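Local coordinates for hypothetical protein PA0094 (Pseudomonas aeruginosa, PDB 1TU1) that helps deliver the toxin Tse6 to target cells, being essential for loading Tse6 onto VgrG1a, and works as a homodimer, at residues A[3-8]-A[12-17]; A[46-51]-A[111-116]; A[59-64]-A[71-76]; A[103-108]-A[134-139]. One frame throughout, in Å; residues are numbered along the deposited sequence.

Contact 1. Residues A[3-8]-A[12-17]; sequences MTLYRL and DLEIPD
Thr4 and Tyr6 zip to Ile15 and Leu13 in an antiparallel beta hairpin of strands 3-7 and 11-16. Of the four backbone bonds, Ile15 N to Thr4 O is the straightest (N-H...O 172°) and Tyr6 N to Leu13 O the shortest, at 2.7 Å. Packing is tight on the face carrying Tyr6, Leu13 and Ile15, where Tyr6 runs alongside the other two in the same direction, its CB 3.6 Å from Ile15 CG1; Leu8, beyond strand 3-7, crosses Leu13, their CD2 atoms 3.7 Å apart. Tyr6 CG stands anti to the backbone N (chi1 -177°), carrying the ring away from strand 11-16 to the second subunit, where its hydroxyl bonds to Asn25 and the ring stacks on His9. Toward solvent the other face is looser: exposed Leu5 brings CD1 no closer than 4.1 Å to a side-chain atom, Asp12 CB. In one of two conformers Arg7 sets NE a long 3.9 Å from Asp12 OD1, planes nearly perpendicular. At the strand ends Met3, also in one of two conformers, lays CE 3.6 Å from Pro16 CD, while Thr4 OG1 donates to the syn side of Asp17 OD1 at 2.8 Å. Backbone bonds, apolar contacts and the Thr4-Asp17 bond thus hold the hairpin, whereas the polar ends of Tyr6 and Asp12 find stronger partners, Asn25 and Arg7, on the second subunit.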
loop_
_atom_site.group_PDB
_atom_site.type_symbol
_atom_site.label_atom_id
_atom_site.label_comp_id
_atom_site.label_asym_id
_atom_site.label_seq_id
_atom_site.Cartn_x
_atom_site.Cartn_y
_atom_site.Cartn_z
ATOM N N MET A 3 3.679 14.532 14.562
ATOM C CA MET A 3 3.120 13.326 13.940
ATOM C C MET A 3 1.612 13.443 13.702
ATOM O O MET A 3 0.967 14.377 14.161
ATOM C CB MET A 3 3.383 12.113 14.840
ATOM C CG MET A 3 4.840 11.894 15.204
ATOM S SD MET A 3 5.053 10.675 16.463
ATOM C CE MET A 3 4.826 9.144 15.469
ATOM N N THR A 4 1.064 12.479 12.975
ATOM C CA THR A 4 -0.358 12.420 12.692
ATOM C C THR A 4 -0.894 10.975 12.718
ATOM O O THR A 4 -0.224 10.057 12.284
ATOM C CB THR A 4 -0.591 13.065 11.346
ATOM O OG1 THR A 4 -0.169 14.444 11.417
ATOM C CG2 THR A 4 -2.082 13.140 11.006
ATOM N N LEU A 5 -2.111 10.807 13.226
ATOM C CA LEU A 5 -2.773 9.508 13.300
ATOM C C LEU A 5 -3.113 8.969 11.916
ATOM O O LEU A 5 -3.874 9.582 11.190
ATOM C CB LEU A 5 -4.058 9.605 14.118
ATOM C CG LEU A 5 -4.649 8.279 14.591
ATOM C CD1 LEU A 5 -3.614 7.370 15.250
ATOM C CD2 LEU A 5 -5.797 8.568 15.575
ATOM N N TYR A 6 -2.573 7.811 11.569
ATOM C CA TYR A 6 -2.750 7.230 10.250
ATOM C C TYR A 6 -3.616 5.967 10.357
ATOM O O TYR A 6 -3.350 5.085 11.164
ATOM C CB TYR A 6 -1.388 6.875 9.678
ATOM C CG TYR A 6 -1.470 6.328 8.292
ATOM C CD1 TYR A 6 -1.528 7.181 7.195
ATOM C CD2 TYR A 6 -1.501 4.937 8.061
ATOM C CE1 TYR A 6 -1.621 6.679 5.913
ATOM C CE2 TYR A 6 -1.576 4.437 6.779
ATOM C CZ TYR A 6 -1.653 5.307 5.709
ATOM O OH TYR A 6 -1.734 4.805 4.428
ATOM N N ARG A 7 -4.638 5.896 9.532
ATOM C CA ARG A 7 -5.619 4.831 9.589
ATOM C C ARG A 7 -5.384 3.843 8.444
ATOM O O ARG A 7 -5.258 4.240 7.263
ATOM C CB ARG A 7 -7.062 5.359 9.516
ATOM C CG ARG A 7 -7.313 6.683 10.208
ATOM C CD ARG A 7 -6.770 6.785 11.625
ATOM N NE ARG A 7 -7.296 7.881 12.452
ATOM C CZ ARG A 7 -7.582 9.128 12.062
ATOM N NH1 ARG A 7 -7.444 9.536 10.803
ATOM N NH2 ARG A 7 -8.036 9.993 12.971
ATOM N N LEU A 8 -5.284 2.561 8.811
ATOM C CA LEU A 8 -5.350 1.462 7.855
ATOM C C LEU A 8 -6.442 0.467 8.292
ATOM O O LEU A 8 -7.111 0.662 9.303
ATOM C CB LEU A 8 -3.990 0.789 7.671
ATOM C CG LEU A 8 -3.198 0.296 8.881
ATOM C CD1 LEU A 8 -2.315 -0.868 8.491
ATOM C CD2 LEU A 8 -2.354 1.400 9.488
ATOM N N ASP A 12 -4.393 1.430 13.573
ATOM C CA ASP A 12 -4.052 2.850 13.518
ATOM C C ASP A 12 -2.704 3.017 14.142
ATOM O O ASP A 12 -2.348 2.274 15.046
ATOM C CB ASP A 12 -5.063 3.669 14.301
ATOM C CG ASP A 12 -6.442 3.436 13.826
ATOM O OD1 ASP A 12 -6.818 4.064 12.822
ATOM O OD2 ASP A 12 -7.186 2.557 14.323
ATOM N N LEU A 13 -1.947 3.995 13.675
ATOM C CA LEU A 13 -0.694 4.358 14.327
ATOM C C LEU A 13 -0.347 5.803 14.032
ATOM O O LEU A 13 -0.856 6.373 13.074
ATOM C CB LEU A 13 0.451 3.449 13.907
ATOM C CG LEU A 13 1.110 3.627 12.524
ATOM C CD1 LEU A 13 2.357 2.790 12.455
ATOM C CD2 LEU A 13 0.130 3.251 11.425
ATOM N N GLU A 14 0.519 6.395 14.854
ATOM C CA GLU A 14 0.984 7.752 14.587
ATOM C C GLU A 14 2.177 7.697 13.679
ATOM O O GLU A 14 3.141 6.996 13.975
ATOM C CB GLU A 14 1.355 8.476 15.885
ATOM C CG GLU A 14 0.140 8.675 16.766
ATOM C CD GLU A 14 0.431 9.463 18.030
ATOM O OE1 GLU A 14 1.615 9.775 18.325
ATOM O OE2 GLU A 14 -0.539 9.718 18.738
ATOM N N ILE A 15 2.110 8.433 12.572
ATOM C CA ILE A 15 3.190 8.523 11.608
ATOM C C ILE A 15 3.857 9.930 11.632
ATOM O O ILE A 15 3.161 10.920 11.480
ATOM C CB ILE A 15 2.627 8.220 10.210
ATOM C CG1 ILE A 15 2.198 6.720 10.107
ATOM C CG2 ILE A 15 3.644 8.594 9.109
ATOM C CD1 ILE A 15 3.365 5.733 10.155
ATOM N N PRO A 16 5.180 10.012 11.787
ATOM C CA PRO A 16 5.876 11.306 11.720
ATOM C C PRO A 16 5.572 12.050 10.421
ATOM O O PRO A 16 5.592 11.453 9.360
ATOM C CB PRO A 16 7.349 10.923 11.827
ATOM C CG PRO A 16 7.353 9.659 12.541
ATOM C CD PRO A 16 6.116 8.919 12.075
ATOM N N ASP A 17 5.252 13.342 10.516
ATOM C CA ASP A 17 4.909 14.165 9.341
ATOM C C ASP A 17 6.042 14.239 8.321
ATOM O O ASP A 17 5.803 14.432 7.148
ATOM C CB ASP A 17 4.523 15.598 9.763
ATOM C CG ASP A 17 3.449 15.626 10.832
ATOM O OD1 ASP A 17 2.509 14.799 10.747
ATOM O OD2 ASP A 17 3.461 16.432 11.791
#

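Contact 2. Residues A[46-51]-A[111-116]; sequences ASQGDA and PAVLIT
Ala46 and Ala112 bring their backbones together, CA to CA 4.1 Å, just beyond the ends of two neighbouring antiparallel strands, 38-45 and 113-120. No direct hydrogen bond joins the segments. From Ala46 the chain 46-51 leaves the sheet and folds into a type II' turn from Gln48 to Ala51, with Gly49 at positive phi and Ala51 N bonded to Gln48 O at 3.3 Å. Segment 111-116 starts at Pro111, which follows a cis peptide bond, and straightens into strand from Val113 on. A water lies between the two, held weakly by Gln48 N and within 3.3 Å of Pro111 O. Where strand 38-45 of the six-stranded antiparallel sheet of this DcrB-family protein leads on to helix 53-67, the loop thus lies against the start of the adjacent strand, and the backbone pairing of Val113 with Asp45 takes over inward. Among the side chains, the methyl groups Ala46 CB and Ala112 CB meet at 4.1 Å on the exposed side. Deeper in, Gln48 crosses Val113 at about a right angle. An extended chain, with CG anti to the backbone N (chi1 168°), brings OE1 to 3.4 Å from Val113 CG2 while the amide nitrogen turns back on its own loop. NE2 donates to Ala51 O at 2.9 Å, almost straight (169°) and with Ala51 O nearly in the amide plane, and has a second acceptor in Glu108 OE2; these two bonds fix the rotation of the buried amide. Phe53 and Tyr56 of helix 53-67 adjoin Gln48 and Val113, respectively.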
loop_
_atom_site.group_PDB
_atom_site.type_symbol
_atom_site.label_atom_id
_atom_site.label_comp_id
_atom_site.label_asym_id
_atom_site.label_seq_id
_atom_site.Cartn_x
_atom_site.Cartn_y
_atom_site.Cartn_z
ATOM N N ALA A 46 1.046 13.288 -4.122
ATOM C CA ALA A 46 1.166 14.536 -3.374
ATOM C C ALA A 46 1.778 15.696 -4.199
ATOM O O ALA A 46 2.153 16.728 -3.636
ATOM C CB ALA A 46 1.960 14.309 -2.114
ATOM N N SER A 47 1.837 15.534 -5.510
ATOM C CA SER A 47 2.484 16.509 -6.396
ATOM C C SER A 47 1.566 17.676 -6.836
ATOM O O SER A 47 2.020 18.576 -7.548
ATOM C CB SER A 47 3.037 15.812 -7.644
ATOM O OG SER A 47 2.005 15.387 -8.525
ATOM N N GLN A 48 0.288 17.655 -6.473
ATOM C CA GLN A 48 -0.622 18.713 -6.897
ATOM C C GLN A 48 -0.146 20.036 -6.314
ATOM O O GLN A 48 -0.067 21.029 -7.022
ATOM C CB GLN A 48 -2.069 18.453 -6.464
ATOM C CG GLN A 48 -2.966 19.706 -6.649
ATOM C CD GLN A 48 -4.422 19.476 -6.349
ATOM O OE1 GLN A 48 -4.816 18.418 -5.819
ATOM N NE2 GLN A 48 -5.248 20.454 -6.703
ATOM N N GLY A 49 0.152 20.024 -5.014
ATOM C CA GLY A 49 0.524 21.229 -4.286
ATOM C C GLY A 49 -0.590 22.268 -4.344
ATOM O O GLY A 49 -1.753 21.950 -4.150
ATOM N N ASP A 50 -0.255 23.508 -4.631
ATOM C CA ASP A 50 -1.280 24.552 -4.663
ATOM C C ASP A 50 -1.794 24.838 -6.080
ATOM O O ASP A 50 -2.536 25.798 -6.302
ATOM C CB ASP A 50 -0.758 25.809 -3.947
ATOM C CG ASP A 50 -0.787 25.668 -2.427
ATOM O OD1 ASP A 50 -1.611 24.876 -1.883
ATOM O OD2 ASP A 50 -0.028 26.317 -1.681
ATOM N N ALA A 51 -1.437 23.988 -7.036
ATOM C CA ALA A 51 -1.981 24.099 -8.387
ATOM C C ALA A 51 -3.474 23.734 -8.434
ATOM O O ALA A 51 -3.939 22.867 -7.659
ATOM C CB ALA A 51 -1.221 23.240 -9.331
ATOM N N PRO A 111 -3.687 15.873 1.983
ATOM C CA PRO A 111 -2.534 16.422 1.274
ATOM C C PRO A 111 -2.168 15.779 -0.055
ATOM O O PRO A 111 -1.174 16.199 -0.658
ATOM C CB PRO A 111 -1.409 16.157 2.279
ATOM C CG PRO A 111 -1.811 14.811 2.855
ATOM C CD PRO A 111 -3.281 14.882 2.994
ATOM N N ALA A 112 -2.924 14.774 -0.502
ATOM C CA ALA A 112 -2.562 13.991 -1.691
ATOM C C ALA A 112 -3.792 13.565 -2.467
ATOM O O ALA A 112 -4.846 13.222 -1.880
ATOM C CB ALA A 112 -1.719 12.778 -1.320
ATOM N N VAL A 113 -3.675 13.661 -3.789
ATOM C CA VAL A 113 -4.717 13.213 -4.690
ATOM C C VAL A 113 -4.859 11.694 -4.487
ATOM O O VAL A 113 -3.853 11.006 -4.428
ATOM C CB VAL A 113 -4.377 13.545 -6.149
ATOM C CG1 VAL A 113 -5.360 12.926 -7.129
ATOM C CG2 VAL A 113 -4.341 15.086 -6.361
ATOM N N LEU A 114 -6.085 11.215 -4.322
ATOM C CA LEU A 114 -6.361 9.776 -4.223
ATOM C C LEU A 114 -6.733 9.245 -5.615
ATOM O O LEU A 114 -7.662 9.748 -6.257
ATOM C CB LEU A 114 -7.480 9.512 -3.234
ATOM C CG LEU A 114 -7.712 8.036 -2.831
ATOM C CD1 LEU A 114 -6.547 7.541 -1.983
ATOM C CD2 LEU A 114 -9.013 7.895 -2.101
ATOM N N ILE A 115 -5.999 8.229 -6.064
ATOM C CA ILE A 115 -6.121 7.678 -7.409
ATOM C C ILE A 115 -6.554 6.231 -7.320
ATOM O O ILE A 115 -5.945 5.450 -6.569
ATOM C CB ILE A 115 -4.804 7.779 -8.132
ATOM C CG1 ILE A 115 -4.388 9.247 -8.242
ATOM C CG2 ILE A 115 -4.900 7.153 -9.567
ATOM C CD1 ILE A 115 -3.040 9.490 -8.863
ATOM N N THR A 116 -7.617 5.866 -8.040
ATOM C CA THR A 116 -7.986 4.433 -8.164
ATOM C C THR A 116 -7.829 4.027 -9.614
ATOM O O THR A 116 -8.115 4.819 -10.537
ATOM C CB THR A 116 -9.415 4.151 -7.699
ATOM O OG1 THR A 116 -10.357 4.716 -8.630
ATOM C CG2 THR A 116 -9.713 4.811 -6.351
HETATM O O HOH W 1 -1.245 16.809 -3.874
#

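Contact 3. Residues A[59-64]-A[71-76]; sequences RQLENA and FKLHKR
The phenyl ring of Phe71 receives the end of segment 59-64 over one face, where Ala64 C stands 3.9 Å above the plane and is displaced toward the rim. The methyl of the same residue presses close as well, Ala64 CB lying 3.5 Å from Phe71 CE1. One helical turn earlier, Leu61 crosses Phe71 at about a right angle and sets CD2 3.8 Å from Phe71 CZ, in an oblique approach. Phe71 CG anti to the backbone N (chi1 173°) sends the ring from the strand's entrance toward the helix. The second flat group, the guanidinium of Arg76, is also met obliquely, by the other branch of Leu61: CD1 is 3.9 Å from Arg76 NH1. An extended aliphatic chain carries that group across, and its charge is taken by a salt bridge from NH2 to Asp78. No hydrogen bond crosses between the segments. Helix 53-67 lies over the face of the sheet, here above strand 72-81, outermost within this chain, which pairs with strand 84-95, with a classic beta bulge where His74 and Lys75 face Asp90; Leu89 of strand 84-95 adjoins both Leu61 and Arg76, and Tyr91 meets the Phe71 ring.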
loop_
_atom_site.group_PDB
_atom_site.type_symbol
_atom_site.label_atom_id
_atom_site.label_comp_id
_atom_site.label_asym_id
_atom_site.label_seq_id
_atom_site.Cartn_x
_atom_site.Cartn_y
_atom_site.Cartn_z
ATOM N N ARG A 59 -1.897 17.704 -16.487
ATOM C CA ARG A 59 -0.508 17.255 -16.455
ATOM C C ARG A 59 -0.430 15.719 -16.507
ATOM O O ARG A 59 0.426 15.170 -17.196
ATOM C CB ARG A 59 0.250 17.803 -15.236
ATOM C CG ARG A 59 1.707 17.310 -15.111
ATOM C CD ARG A 59 2.540 17.969 -14.026
ATOM N NE ARG A 59 1.920 17.901 -12.699
ATOM C CZ ARG A 59 2.096 16.919 -11.797
ATOM N NH1 ARG A 59 2.901 15.886 -12.018
ATOM N NH2 ARG A 59 1.460 16.995 -10.643
ATOM N N GLN A 60 -1.323 15.041 -15.792
ATOM C CA GLN A 60 -1.369 13.578 -15.817
ATOM C C GLN A 60 -1.617 13.086 -17.239
ATOM O O GLN A 60 -0.969 12.155 -17.696
ATOM C CB GLN A 60 -2.458 13.048 -14.889
ATOM C CG GLN A 60 -2.245 13.445 -13.441
ATOM C CD GLN A 60 -0.845 13.151 -12.975
ATOM O OE1 GLN A 60 -0.369 12.014 -13.119
ATOM N NE2 GLN A 60 -0.168 14.153 -12.422
ATOM N N LEU A 61 -2.557 13.722 -17.928
ATOM C CA LEU A 61 -2.905 13.335 -19.288
ATOM C C LEU A 61 -1.739 13.541 -20.239
ATOM O O LEU A 61 -1.485 12.688 -21.091
ATOM C CB LEU A 61 -4.116 14.107 -19.782
ATOM C CG LEU A 61 -5.433 13.352 -19.743
ATOM C CD1 LEU A 61 -6.596 14.349 -19.799
ATOM C CD2 LEU A 61 -5.476 12.339 -20.908
ATOM N N GLU A 62 -1.037 14.664 -20.078
ATOM C CA GLU A 62 0.159 14.994 -20.844
ATOM C C GLU A 62 1.282 14.009 -20.545
ATOM O O GLU A 62 2.007 13.597 -21.452
ATOM C CB GLU A 62 0.641 16.403 -20.497
ATOM C CG GLU A 62 1.732 16.966 -21.398
ATOM C CD GLU A 62 2.066 18.429 -21.100
ATOM O OE1 GLU A 62 2.494 18.750 -19.959
ATOM O OE2 GLU A 62 1.896 19.269 -22.014
ATOM N N ASN A 63 1.440 13.630 -19.281
ATOM C CA ASN A 63 2.415 12.602 -18.929
ATOM C C ASN A 63 2.086 11.275 -19.604
ATOM O O ASN A 63 2.987 10.581 -20.041
ATOM C CB ASN A 63 2.476 12.383 -17.421
ATOM C CG ASN A 63 3.133 13.521 -16.696
ATOM O OD1 ASN A 63 3.818 14.363 -17.298
ATOM N ND2 ASN A 63 2.940 13.551 -15.384
ATOM N N ALA A 64 0.802 10.934 -19.689
ATOM C CA ALA A 64 0.383 9.656 -20.255
ATOM C C ALA A 64 0.603 9.628 -21.771
ATOM O O ALA A 64 1.040 8.620 -22.329
ATOM C CB ALA A 64 -1.055 9.383 -19.930
ATOM N N PHE A 71 -0.541 5.155 -26.228
ATOM C CA PHE A 71 -1.578 5.782 -25.409
ATOM C C PHE A 71 -2.739 6.266 -26.285
ATOM O O PHE A 71 -2.513 6.875 -27.329
ATOM C CB PHE A 71 -1.023 6.954 -24.598
ATOM C CG PHE A 71 -2.084 7.733 -23.873
ATOM C CD1 PHE A 71 -2.551 7.310 -22.636
ATOM C CD2 PHE A 71 -2.629 8.883 -24.430
ATOM C CE1 PHE A 71 -3.536 8.021 -21.966
ATOM C CE2 PHE A 71 -3.627 9.596 -23.750
ATOM C CZ PHE A 71 -4.075 9.159 -22.525
ATOM N N LYS A 72 -3.963 5.982 -25.851
ATOM C CA LYS A 72 -5.165 6.452 -26.517
ATOM C C LYS A 72 -6.305 6.671 -25.519
ATOM O O LYS A 72 -6.758 5.737 -24.849
ATOM C CB LYS A 72 -5.589 5.458 -27.593
ATOM C CG LYS A 72 -6.696 5.948 -28.530
ATOM C CD LYS A 72 -6.997 4.870 -29.586
ATOM C CE LYS A 72 -7.677 5.428 -30.837
ATOM N NZ LYS A 72 -7.713 4.404 -31.938
ATOM N N LEU A 73 -6.777 7.912 -25.435
ATOM C CA LEU A 73 -7.869 8.259 -24.527
ATOM C C LEU A 73 -9.213 7.887 -25.131
ATOM O O LEU A 73 -9.588 8.428 -26.160
ATOM C CB LEU A 73 -7.849 9.767 -24.196
ATOM C CG LEU A 73 -9.003 10.255 -23.308
ATOM C CD1 LEU A 73 -8.822 9.772 -21.865
ATOM C CD2 LEU A 73 -9.152 11.775 -23.344
ATOM N N HIS A 74 -9.943 6.980 -24.489
ATOM C CA HIS A 74 -11.312 6.684 -24.903
ATOM C C HIS A 74 -12.262 7.787 -24.456
ATOM O O HIS A 74 -12.982 8.349 -25.280
ATOM C CB HIS A 74 -11.821 5.359 -24.335
ATOM C CG HIS A 74 -11.157 4.146 -24.914
ATOM N ND1 HIS A 74 -9.860 4.155 -25.381
ATOM C CD2 HIS A 74 -11.602 2.874 -25.065
ATOM C CE1 HIS A 74 -9.539 2.947 -25.811
ATOM N NE2 HIS A 74 -10.577 2.150 -25.628
ATOM N N LYS A 75 -12.271 8.082 -23.151
ATOM C CA LYS A 75 -13.236 9.024 -22.593
ATOM C C LYS A 75 -12.791 9.644 -21.258
ATOM O O LYS A 75 -12.252 8.952 -20.379
ATOM C CB LYS A 75 -14.598 8.350 -22.400
ATOM C CG LYS A 75 -15.716 9.358 -22.166
ATOM C CD LYS A 75 -17.094 8.735 -22.178
ATOM C CE LYS A 75 -18.144 9.730 -21.707
ATOM N NZ LYS A 75 -19.441 9.079 -21.397
ATOM N N ARG A 76 -13.066 10.943 -21.123
ATOM C CA ARG A 76 -12.843 11.679 -19.892
ATOM C C ARG A 76 -14.171 12.125 -19.302
ATOM O O ARG A 76 -15.069 12.575 -20.021
ATOM C CB ARG A 76 -11.944 12.874 -20.147
ATOM C CG ARG A 76 -11.943 13.868 -19.010
ATOM C CD ARG A 76 -11.007 15.004 -19.187
ATOM N NE ARG A 76 -11.202 15.939 -18.091
ATOM C CZ ARG A 76 -10.299 16.805 -17.675
ATOM N NH1 ARG A 76 -9.132 16.927 -18.292
ATOM N NH2 ARG A 76 -10.586 17.597 -16.649
#

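Contact 4. Residues A[103-108]-A[134-139]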
loop_
_atom_site.group_PDB
_atom_site.type_symbol
_atom_site.label_atom_id
_atom_site.label_comp_id
_atom_site.label_asym_id
_atom_site.label_seq_id
_atom_site.Cartn_x
_atom_site.Cartn_y
_atom_site.Cartn_z
ATOM N N ARG A 103 -9.280 2.153 -16.333
ATOM C CA ARG A 103 -10.257 3.116 -15.859
ATOM C C ARG A 103 -9.683 3.707 -14.568
ATOM O O ARG A 103 -9.647 3.028 -13.525
ATOM C CB ARG A 103 -11.601 2.449 -15.628
ATOM C CG ARG A 103 -12.087 1.639 -16.859
ATOM C CD ARG A 103 -13.579 1.441 -16.921
ATOM N NE ARG A 103 -14.294 2.651 -17.300
ATOM C CZ ARG A 103 -15.617 2.736 -17.401
ATOM N NH1 ARG A 103 -16.388 1.703 -17.108
ATOM N NH2 ARG A 103 -16.190 3.881 -17.747
ATOM N N GLN A 104 -9.215 4.949 -14.672
ATOM C CA GLN A 104 -8.407 5.622 -13.659
ATOM C C GLN A 104 -9.120 6.875 -13.132
ATOM O O GLN A 104 -9.430 7.790 -13.898
ATOM C CB GLN A 104 -7.057 5.982 -14.259
ATOM C CG GLN A 104 -5.997 6.390 -13.263
ATOM C CD GLN A 104 -4.607 6.352 -13.842
ATOM O OE1 GLN A 104 -4.311 7.045 -14.818
ATOM N NE2 GLN A 104 -3.746 5.518 -13.261
ATOM N N VAL A 105 -9.436 6.896 -11.844
ATOM C CA VAL A 105 -10.141 8.018 -11.235
ATOM C C VAL A 105 -9.171 8.822 -10.351
ATOM O O VAL A 105 -8.472 8.268 -9.492
ATOM C CB VAL A 105 -11.314 7.553 -10.414
ATOM C CG1 VAL A 105 -12.067 8.752 -9.772
ATOM C CG2 VAL A 105 -12.297 6.702 -11.266
ATOM N N PHE A 106 -9.118 10.126 -10.581
ATOM C CA PHE A 106 -8.320 11.012 -9.755
ATOM C C PHE A 106 -9.280 11.762 -8.883
ATOM O O PHE A 106 -10.229 12.378 -9.396
ATOM C CB PHE A 106 -7.544 11.977 -10.631
ATOM C CG PHE A 106 -6.591 11.321 -11.560
ATOM C CD1 PHE A 106 -5.248 11.239 -11.236
ATOM C CD2 PHE A 106 -7.021 10.780 -12.766
ATOM C CE1 PHE A 106 -4.334 10.646 -12.102
ATOM C CE2 PHE A 106 -6.103 10.178 -13.654
ATOM C CZ PHE A 106 -4.762 10.104 -13.315
ATOM N N ILE A 107 -9.080 11.690 -7.562
ATOM C CA ILE A 107 -9.965 12.352 -6.618
ATOM C C ILE A 107 -9.170 13.392 -5.848
ATOM O O ILE A 107 -8.248 13.068 -5.112
ATOM C CB ILE A 107 -10.613 11.363 -5.625
ATOM C CG1 ILE A 107 -11.259 10.182 -6.363
ATOM C CG2 ILE A 107 -11.620 12.108 -4.721
ATOM C CD1 ILE A 107 -11.819 9.128 -5.441
ATOM N N GLU A 108 -9.533 14.656 -6.034
ATOM C CA GLU A 108 -8.867 15.744 -5.341
ATOM C C GLU A 108 -9.027 15.568 -3.833
ATOM O O GLU A 108 -10.118 15.473 -3.340
ATOM C CB GLU A 108 -9.451 17.113 -5.722
ATOM C CG GLU A 108 -8.526 18.213 -5.217
ATOM C CD GLU A 108 -8.998 19.636 -5.522
ATOM O OE1 GLU A 108 -10.219 19.870 -5.723
ATOM O OE2 GLU A 108 -8.098 20.493 -5.535
ATOM N N GLN A 134 -19.578 -0.623 -8.967
ATOM C CA GLN A 134 -20.244 -0.714 -7.691
ATOM C C GLN A 134 -19.309 -0.290 -6.551
ATOM O O GLN A 134 -19.713 0.451 -5.645
ATOM C CB GLN A 134 -20.744 -2.148 -7.441
ATOM C CG GLN A 134 -21.307 -2.395 -6.041
ATOM C CD GLN A 134 -22.546 -1.541 -5.730
ATOM O OE1 GLN A 134 -23.250 -1.112 -6.648
ATOM N NE2 GLN A 134 -22.801 -1.293 -4.444
ATOM N N ALA A 135 -18.095 -0.835 -6.556
ATOM C CA ALA A 135 -17.102 -0.530 -5.533
ATOM C C ALA A 135 -16.879 0.984 -5.460
ATOM O O ALA A 135 -16.932 1.580 -4.375
ATOM C CB ALA A 135 -15.787 -1.216 -5.859
ATOM N N MET A 136 -16.644 1.572 -6.623
ATOM C CA MET A 136 -16.390 3.009 -6.760
ATOM C C MET A 136 -17.575 3.861 -6.333
ATOM O O MET A 136 -17.396 4.988 -5.850
ATOM C CB MET A 136 -16.023 3.363 -8.199
ATOM C CG MET A 136 -14.586 3.081 -8.562
ATOM S SD MET A 136 -13.374 3.905 -7.459
ATOM C CE MET A 136 -13.831 5.628 -7.621
ATOM N N GLN A 137 -18.782 3.313 -6.481
ATOM C CA GLN A 137 -20.012 4.017 -6.119
ATOM C C GLN A 137 -20.199 4.043 -4.618
ATOM O O GLN A 137 -20.956 4.865 -4.092
ATOM C CB GLN A 137 -21.226 3.405 -6.835
ATOM C CG GLN A 137 -21.264 3.823 -8.292
ATOM C CD GLN A 137 -22.514 3.386 -9.033
ATOM O OE1 GLN A 137 -23.111 2.345 -8.727
ATOM N NE2 GLN A 137 -22.911 4.179 -10.016
ATOM N N THR A 138 -19.493 3.164 -3.916
ATOM C CA THR A 138 -19.492 3.188 -2.459
ATOM C C THR A 138 -18.317 3.947 -1.852
ATOM O O THR A 138 -18.272 4.081 -0.651
ATOM C CB THR A 138 -19.449 1.754 -1.879
ATOM O OG1 THR A 138 -18.187 1.127 -2.201
ATOM C CG2 THR A 138 -20.531 0.880 -2.500
ATOM N N LEU A 139 -17.350 4.396 -2.649
ATOM C CA LEU A 139 -16.189 5.105 -2.080
ATOM C C LEU A 139 -16.603 6.443 -1.450
ATOM O O LEU A 139 -17.068 7.339 -2.152
ATOM C CB LEU A 139 -15.125 5.346 -3.132
ATOM C CG LEU A 139 -13.743 5.795 -2.640
ATOM C CD1 LEU A 139 -12.728 5.353 -3.641
ATOM C CD2 LEU A 139 -13.668 7.318 -2.477
#
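Val105 and Ile107, two residues apart on strand 98-107, meet the end of helix 125-137 and the residues just after it, a helix-on-sheet layer in the alpha-beta fold of this DcrB-family protein. Both contacts are tip to tip and apolar. Met136 CE rests in the fork of the valine, 4.1 Å from Val105 CG2 and 4.2 Å from Val105 CG1, and Ile107 CD1 meets Leu139 CD2 at 3.9 Å. Turns at chi2 and chi3 (-56° and -57°) bend the methionine chain and bring its methyl there, while Ile107 reaches out straight beyond CG1 (chi2 176°). No hydrogen bond crosses the gap, and the backbones stay well apart, with Val105 CA 9.2 Å from Met136 CA. In the next shell, strand 113-120 holds Val105 and Ile107 by backbone bonds to Thr116 and Leu114, and Thr116 also touches Met136. Phe106, between them on the strand, faces the other way, onto Phe53 and Tyr56 of helix 53-67. Arg103 ties the strand to helix 125-137 by a salt bridge to Glu129. Farther out, Leu139 packs on Ala11 of the second subunit, and Thr138 OG1, bonded to Glu14 N of that subunit, also donates to Ala135 O at 2.6 Å.

Overall arrangement
Contact 4 is the buried one, purely apolar between sheet and helix 125-137; contact 3 lies near the surface on helix 53-67 and an edge strand, and contacts 1 and 2 are partly buried, contact 2 at the sheet's end. Contacts 2, 3 and 4 share the six-stranded sheet: contacts 2 and 4 sit on neighbouring strands that pair through their backbones, while Ser47 and Arg59 link contacts 2 and 3. Contact 1 stands apart as a separate hairpin about 34 Å from contact 3, centre to centre, and alone has direct backbone hydrogen bonding between its segments. It meets the second subunit with most of its residues, contact 4 with only a few.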